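Local coordinates for ABC transporter periplasmic peptide-binding protein (Pseudoalteromonas, PDB 4QFK) that probably binds short peptides, dipeptides in particular, in the periplasm and hands them to an ABC transporter for uptake, at residues Q150-I155 / F165-A170; G211-K216 / V237-L242; R286-N291 / P339-A344. All blocks are in the same frame, centred on the assembly; numbering follows the deposited sequence.

Overall arrangement
The three contacts follow one another along the chain without overlap and do not touch. Contact 1 belongs to a four-stranded antiparallel sheet, where its segments enter and leave the hairpin of strands 152-159 and 162-167. Contacts 2 and 3 reach the same large mixed sheet: contact 2 at the end where strand 213-219 is outermost, contact 3 on strand 282-297, further in. Nearest atoms are about 17 Å apart for contacts 1 and 2, about 19 Å for 1 and 3, about 20 Å for 2 and 3. Contact 3, its centre about 12 Å from that of the chain, lies near the middle, consistent with the linking region between the lobes that close on peptide in this family.

Contact 1: Q150-I155 / F165-A170; sequences QLIRKI and FELFNA
The carbonyl oxygen Glu166 O takes two backbone donors: Arg153 N at 2.7 Å (N-H...O 150°) and, more loosely, Lys154 N at 3.3 Å. In return Glu166 N gives a bond of 2.9 Å to Lys154 O, and beyond the doubled site Phe168 N reaches Leu151 O at 3.0 Å, in a nearly straight bond (164°). From within the bulge the Arg153 chain turns to Phe168: with chi1 -157° its CG, anti to the backbone N, lies over one ring face, 3.4 Å from the Phe168 centroid, a CH-pi contact. The guanidinium sets one face over Glu166 CB, but the carboxylate is not in salt-bridge range, and Glu166 OE1 bonds Ser90 instead. The buried side is apolar. Ile155 CD1 lies over a face of the Phe165 ring, whereas Ile152 CD1 meets its edge in plane, 3.4 Å from Phe165 CD2; this methyl is also pressed tightly against Leu167 CD2. Helix 115-126 and Phe174 pack against this same side. Because two successive residues, Arg153 and Lys154, face the single residue Glu166, the register shifts by one: a classic beta bulge in the antiparallel hairpin of strands 152-159 and 162-167.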
ATOM      1  N   GLN A 150      -6.985   4.890 -16.995  1.00 26.79           N
ATOM      2  CA  GLN A 150      -7.169   4.386 -18.356  1.00 27.44           C
ATOM      3  C   GLN A 150      -8.385   3.469 -18.423  1.00 31.91           C
ATOM      4  O   GLN A 150      -8.844   3.112 -19.508  1.00 31.82           O
ATOM      5  CB  GLN A 150      -5.915   3.649 -18.855  1.00 28.73           C
ATOM      6  CG  GLN A 150      -4.739   4.562 -19.200  1.00 29.19           C
ATOM      7  CD  GLN A 150      -3.532   3.811 -19.775  1.00 36.58           C
ATOM      8  OE1 GLN A 150      -3.492   3.493 -20.969  1.00 37.07           O
ATOM      9  NE2 GLN A 150      -2.538   3.534 -18.922  1.00 30.55           N
ATOM     10  N   LEU A 151      -8.900   3.099 -17.249  1.00 27.70           N
ATOM     11  CA  LEU A 151     -10.024   2.181 -17.146  1.00 20.49           C
ATOM     12  C   LEU A 151     -11.366   2.894 -17.271  1.00 25.42           C
ATOM     13  O   LEU A 151     -12.256   2.406 -17.968  1.00 24.21           O
ATOM     14  CB  LEU A 151      -9.965   1.390 -15.839  1.00 20.18           C
ATOM     15  CG  LEU A 151     -11.102   0.413 -15.542  1.00 23.03           C
ATOM     16  CD1 LEU A 151     -11.132  -0.710 -16.578  1.00 22.46           C
ATOM     17  CD2 LEU A 151     -10.973  -0.151 -14.132  1.00 18.98           C
ATOM     18  N   ILE A 152     -11.523   4.033 -16.596  1.00 24.05           N
ATOM     19  CA  ILE A 152     -12.803   4.730 -16.605  1.00 23.07           C
ATOM     20  C   ILE A 152     -12.994   5.427 -17.931  1.00 26.20           C
ATOM     21  O   ILE A 152     -12.202   6.288 -18.304  1.00 28.63           O
ATOM     22  CB  ILE A 152     -12.943   5.797 -15.497  1.00 29.96           C
ATOM     23  CG1 ILE A 152     -12.676   5.209 -14.112  1.00 31.61           C
ATOM     24  CG2 ILE A 152     -14.342   6.435 -15.538  1.00 23.43           C
ATOM     25  CD1 ILE A 152     -13.683   4.171 -13.713  1.00 34.31           C
ATOM     26  N   ARG A 153     -14.070   5.056 -18.617  1.00 28.37           N
ATOM     27  CA  ARG A 153     -14.450   5.636 -19.893  1.00 23.21           C
ATOM     28  C   ARG A 153     -15.261   6.916 -19.706  1.00 23.72           C
ATOM     29  O   ARG A 153     -15.068   7.911 -20.419  1.00 24.72           O
ATOM     30  CB  ARG A 153     -15.284   4.614 -20.664  1.00 25.31           C
ATOM     31  CG  ARG A 153     -15.290   4.810 -22.165  1.00 29.84           C
ATOM     32  CD  ARG A 153     -16.454   4.073 -22.818  1.00 38.65           C
ATOM     33  NE  ARG A 153     -17.595   4.959 -23.046  1.00 42.00           N
ATOM     34  CZ  ARG A 153     -18.866   4.597 -22.913  1.00 36.93           C
ATOM     35  NH1 ARG A 153     -19.171   3.362 -22.534  1.00 38.83           N
ATOM     36  NH2 ARG A 153     -19.828   5.477 -23.153  1.00 41.91           N
ATOM     37  N   LYS A 154     -16.180   6.880 -18.750  1.00 24.28           N
ATOM     38  CA  LYS A 154     -17.097   7.994 -18.505  1.00 27.96           C
ATOM     39  C   LYS A 154     -17.769   7.817 -17.156  1.00 25.55           C
ATOM     40  O   LYS A 154     -17.831   6.710 -16.627  1.00 22.84           O
ATOM     41  CB  LYS A 154     -18.193   8.012 -19.573  1.00 34.41           C
ATOM     42  CG  LYS A 154     -18.012   9.038 -20.677  1.00 45.31           C
ATOM     43  CD  LYS A 154     -18.336  10.457 -20.212  1.00 53.56           C
ATOM     44  CE  LYS A 154     -18.336  11.444 -21.388  1.00 48.25           C
ATOM     45  NZ  LYS A 154     -17.278  11.101 -22.392  1.00 56.13           N
ATOM     46  N   ILE A 155     -18.313   8.896 -16.607  1.00 24.81           N
ATOM     47  CA  ILE A 155     -19.139   8.759 -15.409  1.00 27.80           C
ATOM     48  C   ILE A 155     -20.445   9.492 -15.618  1.00 25.45           C
ATOM     49  O   ILE A 155     -20.466  10.691 -15.880  1.00 27.27           O
ATOM     50  CB  ILE A 155     -18.453   9.284 -14.128  1.00 22.04           C
ATOM     51  CG1 ILE A 155     -16.983   8.860 -14.089  1.00 22.05           C
ATOM     52  CG2 ILE A 155     -19.205   8.794 -12.914  1.00 20.40           C
ATOM     53  CD1 ILE A 155     -16.216   9.393 -12.884  1.00 20.59           C
ATOM     54  N   PHE A 165     -20.342   4.569 -13.261  1.00 21.20           N
ATOM     55  CA  PHE A 165     -19.028   4.513 -13.887  1.00 21.35           C
ATOM     56  C   PHE A 165     -19.098   3.533 -15.047  1.00 23.79           C
ATOM     57  O   PHE A 165     -19.480   2.371 -14.865  1.00 24.93           O
ATOM     58  CB  PHE A 165     -17.964   4.010 -12.901  1.00 22.63           C
ATOM     59  CG  PHE A 165     -17.520   5.030 -11.876  1.00 19.89           C
ATOM     60  CD1 PHE A 165     -18.408   5.530 -10.936  1.00 21.11           C
ATOM     61  CD2 PHE A 165     -16.188   5.456 -11.835  1.00 21.11           C
ATOM     62  CE1 PHE A 165     -17.987   6.468  -9.985  1.00 23.82           C
ATOM     63  CE2 PHE A 165     -15.752   6.384 -10.899  1.00 18.64           C
ATOM     64  CZ  PHE A 165     -16.658   6.892  -9.964  1.00 22.89           C
ATOM     65  N   GLU A 166     -18.734   4.003 -16.235  1.00 20.78           N
ATOM     66  CA  GLU A 166     -18.584   3.134 -17.386  1.00 24.85           C
ATOM     67  C   GLU A 166     -17.100   2.853 -17.604  1.00 26.04           C
ATOM     68  O   GLU A 166     -16.278   3.774 -17.664  1.00 27.75           O
ATOM     69  CB  GLU A 166     -19.226   3.762 -18.630  1.00 28.44           C
ATOM     70  CG  GLU A 166     -20.654   4.302 -18.397  1.00 30.60           C
ATOM     71  CD  GLU A 166     -21.772   3.457 -19.021  1.00 39.72           C
ATOM     72  OE1 GLU A 166     -21.993   2.306 -18.580  1.00 34.67           O
ATOM     73  OE2 GLU A 166     -22.457   3.962 -19.937  1.00 40.74           O
ATOM     74  N   LEU A 167     -16.758   1.571 -17.690  1.00 26.18           N
ATOM     75  CA  LEU A 167     -15.373   1.130 -17.857  1.00 22.95           C
ATOM     76  C   LEU A 167     -15.127   0.520 -19.239  1.00 28.23           C
ATOM     77  O   LEU A 167     -15.985  -0.199 -19.773  1.00 30.80           O
ATOM     78  CB  LEU A 167     -15.048   0.079 -16.802  1.00 24.06           C
ATOM     79  CG  LEU A 167     -15.800   0.170 -15.476  1.00 24.03           C
ATOM     80  CD1 LEU A 167     -15.448  -1.010 -14.570  1.00 22.66           C
ATOM     81  CD2 LEU A 167     -15.493   1.490 -14.799  1.00 26.13           C
ATOM     82  N   PHE A 168     -13.959   0.786 -19.814  1.00 23.90           N
ATOM     83  CA  PHE A 168     -13.612   0.203 -21.114  1.00 25.97           C
ATOM     84  C   PHE A 168     -13.638  -1.332 -21.097  1.00 36.15           C
ATOM     85  O   PHE A 168     -13.808  -1.969 -22.142  1.00 38.38           O
ATOM     86  CB  PHE A 168     -12.243   0.691 -21.600  1.00 29.39           C
ATOM     87  CG  PHE A 168     -12.206   2.146 -21.981  1.00 28.10           C
ATOM     88  CD1 PHE A 168     -12.602   2.560 -23.237  1.00 27.55           C
ATOM     89  CD2 PHE A 168     -11.762   3.098 -21.087  1.00 27.16           C
ATOM     90  CE1 PHE A 168     -12.565   3.901 -23.594  1.00 21.02           C
ATOM     91  CE2 PHE A 168     -11.723   4.439 -21.447  1.00 30.88           C
ATOM     92  CZ  PHE A 168     -12.128   4.832 -22.703  1.00 25.83           C
ATOM     93  N   ASN A 169     -13.440  -1.929 -19.925  1.00 30.30           N
ATOM     94  CA  ASN A 169     -13.546  -3.377 -19.797  1.00 31.44           C
ATOM     95  C   ASN A 169     -13.888  -3.755 -18.381  1.00 30.34           C
ATOM     96  O   ASN A 169     -13.810  -2.926 -17.484  1.00 31.54           O
ATOM     97  CB  ASN A 169     -12.262  -4.087 -20.234  1.00 28.79           C
ATOM     98  CG  ASN A 169     -11.015  -3.496 -19.593  1.00 33.61           C
ATOM     99  OD1 ASN A 169     -10.404  -2.566 -20.131  1.00 30.05           O
ATOM    100  ND2 ASN A 169     -10.616  -4.052 -18.448  1.00 28.55           N
ATOM    101  N   ALA A 170     -14.287  -5.003 -18.187  1.00 25.66           N
ATOM    102  CA  ALA A 170     -14.514  -5.510 -16.845  1.00 29.35           C
ATOM    103  C   ALA A 170     -13.171  -5.568 -16.149  1.00 28.35           C
ATOM    104  O   ALA A 170     -12.150  -5.810 -16.782  1.00 29.11           O
ATOM    105  CB  ALA A 170     -15.144  -6.894 -16.897  1.00 34.82           C
TER

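Contact 2: G211-K216 / V237-L242; sequences GPYIYK and VALEQL
Tyr213 and Leu242 meet although their strands are not neighbours: in the antiparallel meander 213-219, 223-228, 241-246, at one end of the large mixed sheet of this periplasmic binding protein, strand 223-228 runs between them. The backbone evidence agrees, since Pro212 and Ile214 pair with Asn229 and Tyr227 while Glu240 pairs with Lys228. What joins the two segments directly is therefore side-chain contact, and every residue that touches is buried.

The CH-pi contact is the most sharply defined. Leu242 CD1 stands 3.4 Å from the centroid of the Tyr213 ring and only 7° off the ring normal, so the methyl sits over the centre of the face. The two side chains meet at about a right angle, and Leu242 CG adds a contact nearer the rim, 3.5 Å from Tyr213 CE1. With Tyr213 CG anti to its carbonyl carbon (chi1 -66°), the ring is directed toward residues 237-242. Phe226 of the intervening strand also touches Tyr213, and Leu31 of strand 31-35 packs against Leu242 and Leu239.

Aliphatic contacts gather around the far end of the ring and on the preceding proline. Val237 acts as a fork. Its CG1, anti to the backbone N (chi1 -179°), approaches Tyr213 CZ to 3.4 Å in an oblique position, while CG2 turns to the proline, 3.6 Å from Pro212 CB.

Two oxygens, Pro212 O and Tyr213 OH, lie against carbon of the 237-242 segment. Pro212 O is 3.3 Å from Val237 CG2. At the ring's phenolic end, Tyr213 OH rests against the Leu239 side chain, 3.4 Å from Leu239 CB and 3.7 Å from Leu239 CD1.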
ATOM      1  N   GLY A 211     -15.059  14.775   5.549  1.00 18.30           N
ATOM      2  CA  GLY A 211     -14.580  13.994   6.685  1.00 15.64           C
ATOM      3  C   GLY A 211     -14.810  14.615   8.048  1.00 14.53           C
ATOM      4  O   GLY A 211     -15.407  15.679   8.138  1.00 16.60           O
ATOM      5  N   PRO A 212     -14.332  13.946   9.116  1.00 15.18           N
ATOM      6  CA  PRO A 212     -14.557  14.281  10.534  1.00 13.83           C
ATOM      7  C   PRO A 212     -13.790  15.485  11.068  1.00 15.51           C
ATOM      8  O   PRO A 212     -14.022  15.926  12.212  1.00 15.82           O
ATOM      9  CB  PRO A 212     -14.073  13.026  11.270  1.00 12.59           C
ATOM     10  CG  PRO A 212     -13.126  12.371  10.338  1.00 12.59           C
ATOM     11  CD  PRO A 212     -13.634  12.658   8.963  1.00 12.57           C
ATOM     12  N   TYR A 213     -12.845  15.980  10.279  1.00 12.79           N
ATOM     13  CA  TYR A 213     -12.044  17.109  10.707  1.00 12.93           C
ATOM     14  C   TYR A 213     -11.884  18.072   9.565  1.00 14.42           C
ATOM     15  O   TYR A 213     -11.909  17.684   8.398  1.00 13.66           O
ATOM     16  CB  TYR A 213     -10.665  16.671  11.222  1.00 16.25           C
ATOM     17  CG  TYR A 213     -10.730  15.851  12.476  1.00 14.81           C
ATOM     18  CD1 TYR A 213     -10.772  16.466  13.715  1.00 16.22           C
ATOM     19  CD2 TYR A 213     -10.772  14.456  12.427  1.00 15.93           C
ATOM     20  CE1 TYR A 213     -10.847  15.732  14.862  1.00 16.42           C
ATOM     21  CE2 TYR A 213     -10.842  13.706  13.589  1.00 13.13           C
ATOM     22  CZ  TYR A 213     -10.882  14.354  14.796  1.00 15.94           C
ATOM     23  OH  TYR A 213     -10.954  13.646  15.972  1.00 22.32           O
ATOM     24  N   ILE A 214     -11.733  19.338   9.924  1.00 17.83           N
ATOM     25  CA  ILE A 214     -11.663  20.398   8.954  1.00 17.81           C
ATOM     26  C   ILE A 214     -10.343  21.114   9.085  1.00 16.32           C
ATOM     27  O   ILE A 214      -9.889  21.388  10.192  1.00 18.57           O
ATOM     28  CB  ILE A 214     -12.754  21.428   9.184  1.00 17.41           C
ATOM     29  CG1 ILE A 214     -14.123  20.763   9.239  1.00 19.38           C
ATOM     30  CG2 ILE A 214     -12.730  22.448   8.058  1.00 19.92           C
ATOM     31  CD1 ILE A 214     -15.228  21.725   9.683  1.00 20.05           C
ATOM     32  N   TYR A 215      -9.745  21.427   7.946  1.00 13.00           N
ATOM     33  CA  TYR A 215      -8.489  22.161   7.904  1.00 16.37           C
ATOM     34  C   TYR A 215      -8.567  23.526   8.596  1.00 16.54           C
ATOM     35  O   TYR A 215      -9.433  24.338   8.283  1.00 16.41           O
ATOM     36  CB  TYR A 215      -8.086  22.337   6.446  1.00 15.87           C
ATOM     37  CG  TYR A 215      -6.836  23.135   6.200  1.00 14.43           C
ATOM     38  CD1 TYR A 215      -6.818  24.500   6.417  1.00 14.14           C
ATOM     39  CD2 TYR A 215      -5.682  22.523   5.703  1.00 13.65           C
ATOM     40  CE1 TYR A 215      -5.667  25.256   6.175  1.00 17.59           C
ATOM     41  CE2 TYR A 215      -4.545  23.260   5.447  1.00 15.56           C
ATOM     42  CZ  TYR A 215      -4.540  24.633   5.685  1.00 16.81           C
ATOM     43  OH  TYR A 215      -3.412  25.388   5.439  1.00 16.05           O
ATOM     44  N   LYS A 216      -7.645  23.778   9.522  1.00 15.27           N
ATOM     45  CA  LYS A 216      -7.563  25.063  10.220  1.00 17.99           C
ATOM     46  C   LYS A 216      -6.311  25.864   9.809  1.00 17.90           C
ATOM     47  O   LYS A 216      -6.399  27.025   9.414  1.00 18.14           O
ATOM     48  CB  LYS A 216      -7.575  24.823  11.732  1.00 20.83           C
ATOM     49  CG  LYS A 216      -7.431  26.048  12.611  1.00 18.98           C
ATOM     50  CD  LYS A 216      -8.694  26.870  12.615  1.00 28.78           C
ATOM     51  CE  LYS A 216      -8.655  27.939  13.706  1.00 26.71           C
ATOM     52  NZ  LYS A 216      -9.650  29.013  13.408  1.00 33.99           N
ATOM     53  N   VAL A 237     -17.813  13.465  16.220  1.00 18.62           N
ATOM     54  CA  VAL A 237     -16.358  13.505  16.313  1.00 16.50           C
ATOM     55  C   VAL A 237     -15.905  13.777  17.744  1.00 21.97           C
ATOM     56  O   VAL A 237     -16.330  14.742  18.364  1.00 20.51           O
ATOM     57  CB  VAL A 237     -15.776  14.537  15.329  1.00 19.00           C
ATOM     58  CG1 VAL A 237     -14.255  14.574  15.411  1.00 15.39           C
ATOM     59  CG2 VAL A 237     -16.225  14.188  13.928  1.00 18.89           C
ATOM     60  N   ALA A 238     -15.041  12.909  18.262  1.00 23.13           N
ATOM     61  CA  ALA A 238     -14.740  12.888  19.689  1.00 24.29           C
ATOM     62  C   ALA A 238     -13.721  13.936  20.165  1.00 23.58           C
ATOM     63  O   ALA A 238     -13.608  14.191  21.355  1.00 28.17           O
ATOM     64  CB  ALA A 238     -14.305  11.484  20.106  1.00 23.87           C
ATOM     65  N   LEU A 239     -12.997  14.548  19.235  1.00 23.34           N
ATOM     66  CA  LEU A 239     -11.941  15.496  19.574  1.00 20.27           C
ATOM     67  C   LEU A 239     -12.195  16.873  18.965  1.00 21.27           C
ATOM     68  O   LEU A 239     -12.542  16.998  17.784  1.00 19.39           O
ATOM     69  CB  LEU A 239     -10.584  14.955  19.107  1.00 19.66           C
ATOM     70  CG  LEU A 239     -10.095  13.689  19.824  1.00 20.15           C
ATOM     71  CD1 LEU A 239      -8.966  13.006  19.069  1.00 20.73           C
ATOM     72  CD2 LEU A 239      -9.669  13.984  21.256  1.00 25.75           C
ATOM     73  N   GLU A 240     -12.017  17.909  19.771  1.00 19.38           N
ATOM     74  CA  GLU A 240     -12.181  19.269  19.277  1.00 21.45           C
ATOM     75  C   GLU A 240     -11.063  19.663  18.308  1.00 24.69           C
ATOM     76  O   GLU A 240     -11.294  20.409  17.351  1.00 22.89           O
ATOM     77  CB  GLU A 240     -12.243  20.251  20.444  1.00 25.42           C
ATOM     78  CG  GLU A 240     -13.434  20.024  21.348  1.00 28.73           C
ATOM     79  CD  GLU A 240     -14.747  20.230  20.625  1.00 31.65           C
ATOM     80  OE1 GLU A 240     -14.804  21.135  19.767  1.00 37.84           O
ATOM     81  OE2 GLU A 240     -15.719  19.489  20.906  1.00 38.26           O
ATOM     82  N   GLN A 241      -9.864  19.128  18.544  1.00 23.23           N
ATOM     83  CA  GLN A 241      -8.677  19.546  17.819  1.00 23.59           C
ATOM     84  C   GLN A 241      -7.718  18.382  17.573  1.00 20.86           C
ATOM     85  O   GLN A 241      -7.519  17.566  18.456  1.00 20.42           O
ATOM     86  CB  GLN A 241      -7.962  20.628  18.631  1.00 24.27           C
ATOM     87  CG  GLN A 241      -6.771  21.270  17.942  1.00 30.66           C
ATOM     88  CD  GLN A 241      -6.158  22.408  18.770  1.00 43.43           C
ATOM     89  OE1 GLN A 241      -5.902  23.510  18.262  1.00 41.17           O
ATOM     90  NE2 GLN A 241      -5.924  22.139  20.052  1.00 34.35           N
ATOM     91  N   LEU A 242      -7.151  18.310  16.369  1.00 19.48           N
ATOM     92  CA  LEU A 242      -6.009  17.447  16.063  1.00 20.02           C
ATOM     93  C   LEU A 242      -4.828  18.339  15.711  1.00 22.79           C
ATOM     94  O   LEU A 242      -4.923  19.153  14.785  1.00 23.05           O
ATOM     95  CB  LEU A 242      -6.277  16.560  14.844  1.00 18.17           C
ATOM     96  CG  LEU A 242      -7.345  15.464  14.860  1.00 26.03           C
ATOM     97  CD1 LEU A 242      -7.437  14.765  13.494  1.00 19.23           C
ATOM     98  CD2 LEU A 242      -7.056  14.455  15.965  1.00 21.56           C
TER

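Contact 3: R286-N291 / P339-A344; sequences RETNLN and PPTSWA
A type I turn from Pro339 to Ser342, closed by Ser342 N to Pro339 O at 2.9 Å, presents Thr341 to Thr288 and Pro339 to Leu290, with CA atoms 6.5 Å and 6.2 Å apart respectively. On the other segment Leu290 is the centre of an inverse gamma turn, a kink in the long strand 282-297.

The threonine pair carries the polar part. Thr341 OG1 donates to the backbone oxygen Thr288 O at 3.0 Å. The hydroxyl comes from above the carbonyl plane, 43° out of it, and the C=O...O angle of 136° confirms an approach well off the axis. With chi1 49°, OG1 stands between the backbone N and the carbonyl carbon of Thr341, where it can reach Thr288 O, while CG2 lies beside the N. The two threonine side chains slide past each other in opposite directions, and the Thr341 methyl also lies near the Glu287 carboxylate, Thr341 CG2 being 3.9 Å from Glu287 OE1.

A single branch of the leucine makes the rest of the contact. Leu290 CD2 packs 3.9 Å from Pro339 CG and also lies against two polar atoms. The Leu290 and Thr341 side chains cross obliquely, with Leu290 CD2 3.3 Å from Thr341 OG1. The same methyl reaches the end of the turn, 3.8 Å from Ser342 N, so one branch touches three of its four residues. Outside the pair, Phe524 also packs on Leu290, His505 of strand 500-513 on Pro339, and Pro523 on Thr341.

Glu287 and Asn289 form backbone hydrogen bonds with Arg508 and Gly506 of strand 500-513, and Leu290 does so with Ala435 and Pro523. Two long strands, 282-297 and 500-513, running together near the middle of the molecule are consistent with the two-stranded interlobe connection of the family 5 solute-binding fold.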
ATOM      1  N   ARG A 286       2.188  -3.086  17.453  1.00 25.13           N
ATOM      2  CA  ARG A 286       2.956  -3.658  16.367  1.00 26.80           C
ATOM      3  C   ARG A 286       2.093  -4.589  15.521  1.00 27.79           C
ATOM      4  O   ARG A 286       1.406  -5.465  16.046  1.00 34.04           O
ATOM      5  CB  ARG A 286       4.227  -4.321  16.908  1.00 25.32           C
ATOM      6  CG  ARG A 286       4.557  -5.678  16.345  1.00 36.81           C
ATOM      7  CD  ARG A 286       4.151  -6.760  17.342  1.00 51.37           C
ATOM      8  NE  ARG A 286       4.828  -8.028  17.089  1.00 46.22           N
ATOM      9  CZ  ARG A 286       6.076  -8.276  17.455  1.00 45.22           C
ATOM     10  NH1 ARG A 286       6.773  -7.344  18.087  1.00 52.44           N
ATOM     11  NH2 ARG A 286       6.627  -9.449  17.188  1.00 55.27           N
ATOM     12  N   GLU A 287       2.115  -4.362  14.208  1.00 23.59           N
ATOM     13  CA  GLU A 287       1.302  -5.114  13.258  1.00 23.94           C
ATOM     14  C   GLU A 287       2.049  -5.360  11.962  1.00 21.41           C
ATOM     15  O   GLU A 287       2.546  -4.431  11.332  1.00 23.36           O
ATOM     16  CB  GLU A 287       0.003  -4.373  12.956  1.00 20.30           C
ATOM     17  CG  GLU A 287      -1.140  -4.827  13.805  1.00 29.79           C
ATOM     18  CD  GLU A 287      -1.571  -6.236  13.463  1.00 31.23           C
ATOM     19  OE1 GLU A 287      -0.780  -7.192  13.673  1.00 32.88           O
ATOM     20  OE2 GLU A 287      -2.702  -6.380  12.962  1.00 37.94           O
ATOM     21  N   THR A 288       2.132  -6.616  11.557  1.00 23.11           N
ATOM     22  CA  THR A 288       2.815  -6.937  10.315  1.00 21.58           C
ATOM     23  C   THR A 288       2.010  -6.316   9.174  1.00 22.14           C
ATOM     24  O   THR A 288       0.812  -6.578   9.035  1.00 22.39           O
ATOM     25  CB  THR A 288       2.962  -8.451  10.141  1.00 18.31           C
ATOM     26  OG1 THR A 288       1.699  -9.004   9.769  1.00 34.94           O
ATOM     27  CG2 THR A 288       3.390  -9.082  11.453  1.00 20.06           C
ATOM     28  N   ASN A 289       2.653  -5.463   8.383  1.00 19.20           N
ATOM     29  CA  ASN A 289       1.946  -4.748   7.329  1.00 15.20           C
ATOM     30  C   ASN A 289       1.829  -5.665   6.129  1.00 19.88           C
ATOM     31  O   ASN A 289       2.681  -6.533   5.946  1.00 18.25           O
ATOM     32  CB  ASN A 289       2.679  -3.454   6.983  1.00 15.77           C
ATOM     33  CG  ASN A 289       2.100  -2.751   5.759  1.00 18.63           C
ATOM     34  OD1 ASN A 289       2.765  -2.645   4.732  1.00 15.40           O
ATOM     35  ND2 ASN A 289       0.882  -2.239   5.875  1.00 16.79           N
ATOM     36  N   LEU A 290       0.765  -5.502   5.347  1.00 14.60           N
ATOM     37  CA  LEU A 290       0.562  -6.294   4.154  1.00 15.67           C
ATOM     38  C   LEU A 290       1.645  -5.966   3.124  1.00 16.85           C
ATOM     39  O   LEU A 290       1.476  -5.055   2.313  1.00 14.66           O
ATOM     40  CB  LEU A 290      -0.825  -6.015   3.549  1.00 15.22           C
ATOM     41  CG  LEU A 290      -2.053  -6.353   4.387  1.00 18.63           C
ATOM     42  CD1 LEU A 290      -3.333  -6.186   3.560  1.00 15.53           C
ATOM     43  CD2 LEU A 290      -1.946  -7.781   4.931  1.00 15.97           C
ATOM     44  N   ASN A 291       2.759  -6.690   3.168  1.00 12.00           N
ATOM     45  CA  ASN A 291       3.801  -6.534   2.167  1.00 12.37           C
ATOM     46  C   ASN A 291       4.740  -7.727   2.211  1.00 14.47           C
ATOM     47  O   ASN A 291       4.665  -8.537   3.127  1.00 13.03           O
ATOM     48  CB  ASN A 291       4.598  -5.259   2.434  1.00 15.17           C
ATOM     49  CG  ASN A 291       5.275  -5.283   3.781  1.00 13.44           C
ATOM     50  OD1 ASN A 291       4.654  -4.971   4.794  1.00 17.64           O
ATOM     51  ND2 ASN A 291       6.534  -5.696   3.812  1.00 13.28           N
ATOM     52  N   PRO A 339       1.824 -12.386   4.334  1.00 16.42           N
ATOM     53  CA  PRO A 339       2.018 -12.107   5.757  1.00 16.86           C
ATOM     54  C   PRO A 339       0.869 -12.719   6.563  1.00 17.33           C
ATOM     55  O   PRO A 339      -0.237 -12.877   6.031  1.00 20.25           O
ATOM     56  CB  PRO A 339       1.928 -10.580   5.818  1.00 14.03           C
ATOM     57  CG  PRO A 339       1.061 -10.216   4.712  1.00 17.24           C
ATOM     58  CD  PRO A 339       1.393 -11.186   3.600  1.00 13.96           C
ATOM     59  N   PRO A 340       1.125 -13.089   7.820  1.00 15.22           N
ATOM     60  CA  PRO A 340       0.012 -13.714   8.539  1.00 19.37           C
ATOM     61  C   PRO A 340      -1.193 -12.802   8.693  1.00 20.22           C
ATOM     62  O   PRO A 340      -2.245 -13.326   9.027  1.00 22.13           O
ATOM     63  CB  PRO A 340       0.615 -14.065   9.902  1.00 16.00           C
ATOM     64  CG  PRO A 340       2.112 -13.876   9.747  1.00 16.29           C
ATOM     65  CD  PRO A 340       2.428 -13.510   8.356  1.00 15.76           C
ATOM     66  N   THR A 341      -1.064 -11.499   8.433  1.00 17.84           N
ATOM     67  CA  THR A 341      -2.214 -10.602   8.534  1.00 16.33           C
ATOM     68  C   THR A 341      -3.086 -10.612   7.279  1.00 19.27           C
ATOM     69  O   THR A 341      -4.137  -9.973   7.250  1.00 17.32           O
ATOM     70  CB  THR A 341      -1.808  -9.147   8.768  1.00 17.20           C
ATOM     71  OG1 THR A 341      -0.804  -8.791   7.814  1.00 17.30           O
ATOM     72  CG2 THR A 341      -1.274  -8.933  10.182  1.00 20.48           C
ATOM     73  N   SER A 342      -2.648 -11.282   6.221  1.00 15.09           N
ATOM     74  CA  SER A 342      -3.565 -11.486   5.090  1.00 21.63           C
ATOM     75  C   SER A 342      -4.591 -12.580   5.450  1.00 24.12           C
ATOM     76  O   SER A 342      -4.216 -13.654   5.930  1.00 23.33           O
ATOM     77  CB  SER A 342      -2.812 -11.826   3.801  1.00 20.16           C
ATOM     78  OG  SER A 342      -3.709 -12.112   2.741  1.00 21.81           O
ATOM     79  N   TRP A 343      -5.881 -12.304   5.260  1.00 22.19           N
ATOM     80  CA  TRP A 343      -6.882 -13.294   5.642  1.00 22.98           C
ATOM     81  C   TRP A 343      -6.718 -14.612   4.885  1.00 22.51           C
ATOM     82  O   TRP A 343      -7.206 -15.650   5.334  1.00 27.74           O
ATOM     83  CB  TRP A 343      -8.317 -12.751   5.535  1.00 28.42           C
ATOM     84  CG  TRP A 343      -8.837 -12.432   4.139  1.00 24.35           C
ATOM     85  CD1 TRP A 343      -9.080 -11.192   3.625  1.00 24.71           C
ATOM     86  CD2 TRP A 343      -9.221 -13.367   3.121  1.00 22.37           C
ATOM     87  NE1 TRP A 343      -9.576 -11.293   2.347  1.00 22.10           N
ATOM     88  CE2 TRP A 343      -9.668 -12.617   2.012  1.00 24.65           C
ATOM     89  CE3 TRP A 343      -9.231 -14.764   3.039  1.00 24.48           C
ATOM     90  CZ2 TRP A 343     -10.111 -13.220   0.825  1.00 31.27           C
ATOM     91  CZ3 TRP A 343      -9.674 -15.363   1.856  1.00 27.30           C
ATOM     92  CH2 TRP A 343     -10.105 -14.592   0.768  1.00 29.01           C
ATOM     93  N   ALA A 344      -6.011 -14.585   3.756  1.00 20.93           N
ATOM     94  CA  ALA A 344      -5.803 -15.807   2.967  1.00 19.51           C
ATOM     95  C   ALA A 344      -4.547 -16.576   3.375  1.00 16.60           C
ATOM     96  O   ALA A 344      -4.266 -17.643   2.845  1.00 16.01           O
ATOM     97  CB  ALA A 344      -5.770 -15.493   1.470  1.00 19.08           C
TER